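Side-chain contact in A-type flavoprotein (Giardia intestinalis, PDB 2Q9U), which probably reduces molecular oxygen to water at a diiron centre, passing electrons through bound flavin mononucleotide: residues S43-I46 with T52-D55. Sequence-based numbering, arbitrary orientation.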
loop_
_atom_site.group_PDB
_atom_site.type_symbol
_atom_site.label_atom_id
_atom_site.label_comp_id
_atom_site.label_asym_id
_atom_site.label_seq_id
_atom_site.Cartn_x
_atom_site.Cartn_y
_atom_site.Cartn_z
ATOM N N SER A 43 11.224 7.312 27.517
ATOM C CA SER A 43 12.408 7.652 28.290
ATOM C C SER A 43 11.859 8.274 29.559
ATOM O O SER A 43 10.784 8.828 29.521
ATOM C CB SER A 43 13.237 8.698 27.537
ATOM O OG SER A 43 14.298 9.177 28.361
ATOM N N TYR A 44 12.603 8.209 30.662
ATOM C CA TYR A 44 12.063 8.679 31.947
ATOM C C TYR A 44 13.063 9.589 32.647
ATOM O O TYR A 44 14.247 9.345 32.570
ATOM C CB TYR A 44 11.704 7.499 32.856
ATOM C CG TYR A 44 10.646 6.633 32.210
ATOM C CD1 TYR A 44 9.296 6.995 32.273
ATOM C CD2 TYR A 44 11.009 5.517 31.451
ATOM C CE1 TYR A 44 8.312 6.206 31.630
ATOM C CE2 TYR A 44 10.044 4.741 30.798
ATOM C CZ TYR A 44 8.702 5.098 30.894
ATOM O OH TYR A 44 7.742 4.310 30.261
ATOM N N PHE A 45 12.549 10.628 33.309
ATOM C CA PHE A 45 13.383 11.488 34.121
ATOM C C PHE A 45 13.055 11.299 35.596
ATOM O O PHE A 45 11.890 11.411 35.984
ATOM C CB PHE A 45 13.215 12.953 33.713
ATOM C CG PHE A 45 13.848 13.904 34.696
ATOM C CD1 PHE A 45 15.232 14.114 34.693
ATOM C CD2 PHE A 45 13.067 14.518 35.683
ATOM C CE1 PHE A 45 15.831 14.956 35.657
ATOM C CE2 PHE A 45 13.654 15.361 36.632
ATOM C CZ PHE A 45 15.022 15.597 36.609
ATOM N N ILE A 46 14.084 11.021 36.401
ATOM C CA ILE A 46 13.941 10.846 37.845
ATOM C C ILE A 46 14.462 12.096 38.557
ATOM O O ILE A 46 15.656 12.431 38.475
ATOM C CB ILE A 46 14.672 9.597 38.367
ATOM C CG1 ILE A 46 14.223 8.361 37.581
ATOM C CG2 ILE A 46 14.387 9.415 39.904
ATOM C CD1 ILE A 46 15.136 7.153 37.761
ATOM N N THR A 52 18.418 12.020 36.933
ATOM C CA THR A 52 18.740 10.834 36.148
ATOM C C THR A 52 17.744 10.637 35.012
ATOM O O THR A 52 16.541 10.783 35.220
ATOM C CB THR A 52 18.787 9.598 37.051
ATOM O OG1 THR A 52 19.897 9.730 37.960
ATOM C CG2 THR A 52 18.946 8.303 36.256
ATOM N N VAL A 53 18.273 10.322 33.833
ATOM C CA VAL A 53 17.467 9.966 32.652
ATOM C C VAL A 53 17.649 8.487 32.363
ATOM O O VAL A 53 18.772 7.975 32.368
ATOM C CB VAL A 53 17.850 10.792 31.408
ATOM C CG1 VAL A 53 17.019 10.363 30.160
ATOM C CG2 VAL A 53 17.650 12.282 31.688
ATOM N N ILE A 54 16.527 7.817 32.119
ATOM C CA ILE A 54 16.527 6.411 31.708
ATOM C C ILE A 54 16.197 6.348 30.223
ATOM O O ILE A 54 15.130 6.783 29.791
ATOM C CB ILE A 54 15.471 5.592 32.483
ATOM C CG1 ILE A 54 15.555 5.864 34.005
ATOM C CG2 ILE A 54 15.564 4.069 32.105
ATOM C CD1 ILE A 54 16.836 5.320 34.660
ATOM N N ASP A 55 17.140 5.815 29.461
ATOM C CA ASP A 55 17.032 5.616 28.016
ATOM C C ASP A 55 16.976 6.880 27.146
ATOM O O ASP A 55 16.773 7.979 27.637
ATOM C CB ASP A 55 15.913 4.590 27.681
ATOM C CG ASP A 55 16.258 3.180 28.202
ATOM O OD1 ASP A 55 17.473 2.809 28.157
ATOM O OD2 ASP A 55 15.334 2.472 28.672
#
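S43 OG lies 2.8 Å from D55 O and 2.9 Å from I54 O, two carbonyls on the same side of it, either of which could take its single proton, and W65 NE1 donates to the same oxygen. A small hydroxyl that can both give and accept suits this buried place where the second strand ends; with OG anti to the backbone N (chi1 172°), it is turned onto the two carbonyls. I54 O is shared further, since Y44 N reaches it at 3.0 Å in the carbonyl plane, on a lone pair. The return bond from I54 N to Y44 O completes that pair, and I46 with T52 forms the next, I46 N meeting T52 O at 2.7 Å and 177°, almost straight. The result is an antiparallel beta hairpin of strands 39-46 and 52-54, within the large mixed sheet of the metallo-beta-lactamase-like domain; strand 52-54 is flanked on its other edge by parallel strand 80-82. F45 and V53 form a non-hydrogen-bonded pair facing helix 62-72, where V53 CG2 sits at the edge of the F45 ring, 4.3 Å from CD1. Branched and aromatic residues fit here, filling the layer between sheet and helix. On the other face I46 and I54, branched as suits a buried strand, cross with CD1 methyls 4.0 Å apart. Y44 directs its apolar ring away from these methyls, its hydroxyl reaching S228 O. D55, whose carboxylate can accept from both N84 N and N170 ND2, has its side chain about 9 Å from the bound mu-oxo-diiron.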